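Long-range contacts in probable TonB-dependent siderophore receptor PiuA (Acinetobacter baumannii, PDB 5FP1), which probably takes part in the first step of iron uptake by binding iron-chelating siderophores at the outer membrane, possibly including ferric enterobactin: residues A[79-83]-A[106-110]; A[197-203]-A[223-229]. All coordinates share one frame; numbering follows the deposited sequence.

Contact 1: residues A[79-83]-A[106-110]; sequences NPNGD and SQNRE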
loop_
_atom_site.group_PDB
_atom_site.type_symbol
_atom_site.label_atom_id
_atom_site.label_comp_id
_atom_site.label_asym_id
_atom_site.label_seq_id
_atom_site.Cartn_x
_atom_site.Cartn_y
_atom_site.Cartn_z
ATOM N N ASN A 79 6.980 -6.811 12.741
ATOM C CA ASN A 79 6.679 -5.900 11.651
ATOM C C ASN A 79 5.389 -5.145 11.872
ATOM O O ASN A 79 4.437 -5.716 12.393
ATOM C CB ASN A 79 6.635 -6.641 10.330
ATOM C CG ASN A 79 5.445 -7.560 10.210
ATOM O OD1 ASN A 79 5.342 -8.561 10.913
ATOM N ND2 ASN A 79 4.564 -7.252 9.256
ATOM N N PRO A 80 5.358 -3.856 11.489
ATOM C CA PRO A 80 4.222 -3.006 11.849
ATOM C C PRO A 80 2.954 -3.362 11.107
ATOM O O PRO A 80 2.985 -4.060 10.074
ATOM C CB PRO A 80 4.702 -1.596 11.491
ATOM C CG PRO A 80 5.711 -1.816 10.404
ATOM C CD PRO A 80 6.400 -3.105 10.775
ATOM N N ASN A 81 1.837 -2.898 11.658
ATOM C CA ASN A 81 0.509 -3.305 11.205
ATOM C C ASN A 81 -0.143 -2.248 10.307
ATOM O O ASN A 81 -1.352 -2.047 10.377
ATOM C CB ASN A 81 -0.390 -3.529 12.418
ATOM C CG ASN A 81 -0.621 -2.237 13.219
ATOM O OD1 ASN A 81 0.048 -1.222 12.997
ATOM N ND2 ASN A 81 -1.603 -2.265 14.130
ATOM N N GLY A 82 0.651 -1.553 9.482
ATOM C CA GLY A 82 0.108 -0.500 8.617
ATOM C C GLY A 82 -0.241 -1.015 7.220
ATOM O O GLY A 82 -0.505 -2.209 7.037
ATOM N N ASP A 83 -0.268 -0.125 6.229
ATOM C CA ASP A 83 -0.496 -0.570 4.859
ATOM C C ASP A 83 0.636 -1.527 4.447
ATOM O O ASP A 83 1.824 -1.168 4.554
ATOM C CB ASP A 83 -0.515 0.596 3.877
ATOM C CG ASP A 83 -1.588 1.624 4.177
ATOM O OD1 ASP A 83 -2.673 1.282 4.706
ATOM O OD2 ASP A 83 -1.327 2.806 3.876
ATOM N N SER A 106 5.762 3.020 8.152
ATOM C CA SER A 106 4.462 2.396 8.345
ATOM C C SER A 106 3.386 3.426 8.713
ATOM O O SER A 106 3.524 4.205 9.675
ATOM C CB SER A 106 4.518 1.320 9.392
ATOM O OG SER A 106 3.279 0.627 9.454
ATOM N N GLN A 107 2.315 3.381 7.942
ATOM C CA GLN A 107 1.183 4.296 8.088
ATOM C C GLN A 107 -0.071 3.614 7.569
ATOM O O GLN A 107 -0.006 2.713 6.714
ATOM C CB GLN A 107 1.389 5.546 7.212
ATOM C CG GLN A 107 2.681 6.290 7.422
ATOM C CD GLN A 107 3.010 7.261 6.292
ATOM O OE1 GLN A 107 4.165 7.346 5.808
ATOM N NE2 GLN A 107 2.038 8.040 5.924
ATOM N N ASN A 108 -1.220 4.064 8.062
ATOM C CA ASN A 108 -2.521 3.751 7.462
ATOM C C ASN A 108 -2.933 4.988 6.654
ATOM O O ASN A 108 -3.437 5.965 7.217
ATOM C CB ASN A 108 -3.535 3.447 8.564
ATOM C CG ASN A 108 -3.090 2.295 9.467
ATOM O OD1 ASN A 108 -2.575 1.304 9.004
ATOM N ND2 ASN A 108 -3.322 2.427 10.752
ATOM N N ARG A 109 -2.619 4.995 5.365
ATOM C CA ARG A 109 -2.722 6.230 4.585
ATOM C C ARG A 109 -4.183 6.587 4.293
ATOM O O ARG A 109 -5.002 5.694 4.029
ATOM C CB ARG A 109 -1.933 6.103 3.295
ATOM C CG ARG A 109 -0.435 6.001 3.550
ATOM C CD ARG A 109 0.332 5.458 2.360
ATOM N NE ARG A 109 1.764 5.336 2.637
ATOM C CZ ARG A 109 2.317 4.399 3.389
ATOM N NH1 ARG A 109 1.568 3.439 3.930
ATOM N NH2 ARG A 109 3.631 4.418 3.594
ATOM N N GLU A 110 -4.471 7.887 4.365
ATOM C CA GLU A 110 -5.796 8.450 4.089
ATOM C C GLU A 110 -5.969 8.862 2.643
ATOM O O GLU A 110 -4.987 9.115 1.921
ATOM C CB GLU A 110 -6.040 9.713 4.935
ATOM C CG GLU A 110 -7.109 9.558 6.013
ATOM C CD GLU A 110 -8.531 9.839 5.529
ATOM O OE1 GLU A 110 -8.684 10.419 4.446
ATOM O OE2 GLU A 110 -9.507 9.476 6.249
HETATM O O HOH W 1 1.408 0.863 11.553
HETATM O O HOH W 2 -3.091 -0.241 11.903
HETATM O O HOH W 3 3.057 -1.277 7.473
HETATM O O HOH W 4 2.802 1.295 5.467
HETATM O O HOH W 5 -4.814 2.828 4.430
HETATM O O HOH W 6 -3.847 -0.030 6.646
#
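The guanidinium of Arg109 meets the carboxylate of Asp83 at the guanidinium edge: OD2 of Asp83 lies in the guanidinium plane, 3.0 Å from NH1 of Arg109, in a salt bridge. A water bonded to NH1 shares that edge, while CB of Gln107 sits over one guanidinium face, toward the rim. The two planar groups are turned 40° against each other. The same OD2 of Asp83 also accepts from the backbone N of Arg109 at 2.9 Å, this donor on the syn side and NH1 on the anti side, both from one face of the carboxylate, so one oxygen is gripped twice by a single residue. The Arg109 side chain leaves at chi1 -67°, runs extended alongside OD2 to NE, and a turn at chi4 (75°) brings NH1 back to it. NH2 of Arg109 turns to the carbonyl of Asn103. Both segments are loops of the plug domain that fills the barrel of TonB-dependent receptors, and a nearly straight backbone bond from Asp83 N to Gln107 O (2.9 Å) ties them together. Gly82 brings its CA to 3.3 Å from OD1 of Asn108. Ahead of it, CG of Pro80 packs 3.5 Å from CB of Ser106. One water links OD1 of Asn81, which also binds Gln265 of the barrel, to OG of Ser106, and another donates to both OD1 of Asp83 and O of Arg109.

Contact 2: residues A[197-203]-A[223-229]; sequences EYKRVGI and YLQTDDK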
loop_
_atom_site.group_PDB
_atom_site.type_symbol
_atom_site.label_atom_id
_atom_site.label_comp_id
_atom_site.label_asym_id
_atom_site.label_seq_id
_atom_site.Cartn_x
_atom_site.Cartn_y
_atom_site.Cartn_z
ATOM N N GLU A 197 -11.748 1.035 16.694
ATOM C CA GLU A 197 -12.305 2.394 16.542
ATOM C C GLU A 197 -11.251 3.277 15.916
ATOM O O GLU A 197 -10.075 3.167 16.261
ATOM C CB GLU A 197 -12.640 3.025 17.900
ATOM C CG GLU A 197 -13.693 2.321 18.719
ATOM C CD GLU A 197 -13.799 2.924 20.117
ATOM O OE1 GLU A 197 -13.487 4.113 20.283
ATOM O OE2 GLU A 197 -14.153 2.199 21.046
ATOM N N TYR A 198 -11.672 4.169 15.033
ATOM C CA TYR A 198 -10.743 5.031 14.314
ATOM C C TYR A 198 -11.113 6.482 14.515
ATOM O O TYR A 198 -12.291 6.839 14.435
ATOM C CB TYR A 198 -10.779 4.678 12.814
ATOM C CG TYR A 198 -10.341 3.273 12.619
ATOM C CD1 TYR A 198 -8.980 2.956 12.624
ATOM C CD2 TYR A 198 -11.259 2.241 12.510
ATOM C CE1 TYR A 198 -8.542 1.654 12.508
ATOM C CE2 TYR A 198 -10.830 0.926 12.392
ATOM C CZ TYR A 198 -9.471 0.647 12.408
ATOM O OH TYR A 198 -9.017 -0.635 12.298
ATOM N N LYS A 199 -10.120 7.319 14.777
ATOM C CA LYS A 199 -10.342 8.771 14.862
ATOM C C LYS A 199 -9.155 9.468 14.248
ATOM O O LYS A 199 -8.008 9.148 14.567
ATOM C CB LYS A 199 -10.508 9.237 16.318
ATOM C CG LYS A 199 -11.633 8.542 17.083
ATOM C CD LYS A 199 -11.751 9.043 18.511
ATOM C CE LYS A 199 -12.941 8.393 19.208
ATOM N NZ LYS A 199 -12.886 6.901 19.092
ATOM N N ARG A 200 -9.412 10.417 13.366
ATOM C CA ARG A 200 -8.314 11.147 12.790
ATOM C C ARG A 200 -8.679 12.545 12.297
ATOM O O ARG A 200 -9.833 12.827 11.979
ATOM C CB ARG A 200 -7.661 10.319 11.669
ATOM C CG ARG A 200 -8.538 9.892 10.549
ATOM C CD ARG A 200 -7.881 8.819 9.668
ATOM N NE ARG A 200 -8.805 8.345 8.638
ATOM C CZ ARG A 200 -9.488 7.213 8.705
ATOM N NH1 ARG A 200 -9.398 6.423 9.774
ATOM N NH2 ARG A 200 -10.321 6.890 7.730
ATOM N N VAL A 201 -7.663 13.390 12.232
ATOM C CA VAL A 201 -7.779 14.759 11.744
ATOM C C VAL A 201 -6.589 15.044 10.838
ATOM O O VAL A 201 -5.468 14.558 11.076
ATOM C CB VAL A 201 -7.814 15.733 12.944
ATOM C CG1 VAL A 201 -7.601 17.178 12.507
ATOM C CG2 VAL A 201 -9.127 15.566 13.700
ATOM N N GLY A 202 -6.833 15.791 9.771
ATOM C CA GLY A 202 -5.773 16.173 8.874
ATOM C C GLY A 202 -5.975 17.534 8.239
ATOM O O GLY A 202 -7.087 18.065 8.177
ATOM N N ILE A 203 -4.883 18.070 7.726
ATOM C CA ILE A 203 -4.921 19.289 6.964
ATOM C C ILE A 203 -3.828 19.221 5.908
ATOM O O ILE A 203 -2.745 18.641 6.133
ATOM C CB ILE A 203 -4.753 20.520 7.910
ATOM C CG1 ILE A 203 -5.010 21.832 7.151
ATOM C CG2 ILE A 203 -3.383 20.551 8.524
ATOM C CD1 ILE A 203 -5.162 23.032 8.088
ATOM N N TYR A 223 -0.540 16.973 6.831
ATOM C CA TYR A 223 -0.574 16.545 8.224
ATOM C C TYR A 223 -1.754 15.629 8.420
ATOM O O TYR A 223 -2.876 15.926 7.986
ATOM C CB TYR A 223 -0.745 17.744 9.158
ATOM C CG TYR A 223 -1.226 17.399 10.573
ATOM C CD1 TYR A 223 -0.338 16.955 11.541
ATOM C CD2 TYR A 223 -2.559 17.540 10.928
ATOM C CE1 TYR A 223 -0.763 16.665 12.833
ATOM C CE2 TYR A 223 -3.004 17.262 12.217
ATOM C CZ TYR A 223 -2.111 16.827 13.166
ATOM O OH TYR A 223 -2.565 16.556 14.449
ATOM N N LEU A 224 -1.493 14.519 9.097
ATOM C CA LEU A 224 -2.517 13.595 9.528
ATOM C C LEU A 224 -2.154 12.994 10.862
ATOM O O LEU A 224 -1.001 12.537 11.075
ATOM C CB LEU A 224 -2.688 12.459 8.514
ATOM C CG LEU A 224 -3.818 11.473 8.826
ATOM C CD1 LEU A 224 -5.174 12.074 8.563
ATOM C CD2 LEU A 224 -3.678 10.188 8.013
ATOM N N GLN A 225 -3.128 12.973 11.766
ATOM C CA GLN A 225 -2.897 12.423 13.093
ATOM C C GLN A 225 -4.063 11.553 13.490
ATOM O O GLN A 225 -5.234 11.935 13.293
ATOM C CB GLN A 225 -2.671 13.547 14.129
ATOM C CG GLN A 225 -2.185 13.000 15.470
ATOM C CD GLN A 225 -1.584 14.047 16.408
ATOM O OE1 GLN A 225 -1.260 15.196 16.027
ATOM N NE2 GLN A 225 -1.402 13.634 17.660
ATOM N N THR A 226 -3.751 10.359 14.005
ATOM C CA THR A 226 -4.778 9.370 14.338
ATOM C C THR A 226 -4.738 8.996 15.806
ATOM O O THR A 226 -3.706 9.131 16.478
ATOM C CB THR A 226 -4.600 8.041 13.557
ATOM O OG1 THR A 226 -3.499 7.318 14.133
ATOM C CG2 THR A 226 -4.325 8.282 12.103
ATOM N N ASP A 227 -5.861 8.461 16.289
ATOM C CA ASP A 227 -6.002 8.037 17.683
ATOM C C ASP A 227 -7.001 6.887 17.676
ATOM O O ASP A 227 -8.220 7.111 17.684
ATOM C CB ASP A 227 -6.524 9.223 18.526
ATOM C CG ASP A 227 -6.602 8.917 20.030
ATOM O OD1 ASP A 227 -6.030 7.929 20.513
ATOM O OD2 ASP A 227 -7.240 9.703 20.747
ATOM N N ASP A 228 -6.496 5.661 17.604
ATOM C CA ASP A 228 -7.315 4.518 17.317
ATOM C C ASP A 228 -7.302 3.496 18.453
ATOM O O ASP A 228 -6.351 3.452 19.251
ATOM C CB ASP A 228 -6.788 3.764 16.093
ATOM C CG ASP A 228 -6.759 4.585 14.823
ATOM O OD1 ASP A 228 -7.468 5.621 14.692
ATOM O OD2 ASP A 228 -6.042 4.112 13.908
ATOM N N LYS A 229 -8.320 2.647 18.462
ATOM C CA LYS A 229 -8.269 1.382 19.188
ATOM C C LYS A 229 -8.066 0.328 18.069
ATOM O O LYS A 229 -8.946 0.120 17.273
ATOM C CB LYS A 229 -9.562 1.125 19.970
ATOM C CG LYS A 229 -9.812 2.077 21.140
ATOM C CD LYS A 229 -8.643 1.970 22.115
ATOM C CE LYS A 229 -8.818 2.736 23.428
ATOM N NZ LYS A 229 -7.619 2.465 24.282
HETATM O O HOH W 7 -10.136 5.800 19.057
HETATM O O HOH W 8 -7.607 6.490 12.030
#
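Val201 and Gln225 form an antiparallel hydrogen-bonded pair, with Val201 N to Gln225 O at 3.0 Å and a return bond from Gln225 N to Val201 O, in a beta hairpin of the transmembrane barrel. Ile203 and Tyr223 repeat the pattern, and CG2 of Ile203 rests 3.9 Å from CB of Tyr223, on the face that also carries Val201 and Gln225. Between these pairs Gly202 faces Leu224, and CA of Gly202 comes to 3.0 Å from O of Tyr223. Leu224 lies on the other face with Arg200 and Thr226; its CD1 bends back to 3.5 Å from O of Val201. CB of Arg200 meets CG2 of Thr226, but its guanidinium leads away to Glu110 of the plug.

Beyond Thr226 the regular pairing changes: Asp227 N still bonds to Lys199 O at 2.8 Å, while Lys199 N bonds to the carboxylate oxygen OD1 of Asp228, before Glu197 and Lys229 resume paired bonding. A chi1 of -60° puts the Asp228 carboxylate anti to its carbonyl carbon, where OD1 can meet the Lys199 N-H. The carboxylate, its plane 74° from the Tyr198 ring, puts OD2 at the ring edge, 3.4 Å from CD1 of Tyr198. In the next shell, NZ of Lys260 forms a salt bridge with OE2 of Glu197, and one water accepts from NH1 of Arg200 and donates to OD1 of Asp228 at 2.8 Å.

In the fold
Contact 1 closes before contact 2 opens along the chain, and they belong to different domains: 79-83 and 106-110 are plug loops, whereas 197-203 and 223-229 lie on the barrel hairpin of strands 197-209 and 215-226. Their centres are about 13 Å apart, and they touch directly. Glu110, at the end of contact 1, forms a salt bridge from OE2 to NE of Arg200 in contact 2, with Arg163 as a second partner, and its CB packs against Leu224. Gln267, on the adjoining strand 264-279, reaches both contacts, bonding to Asn108 and to Thr226. Together they illustrate how a plug is anchored to the inner barrel wall by charged, polar and apolar contacts.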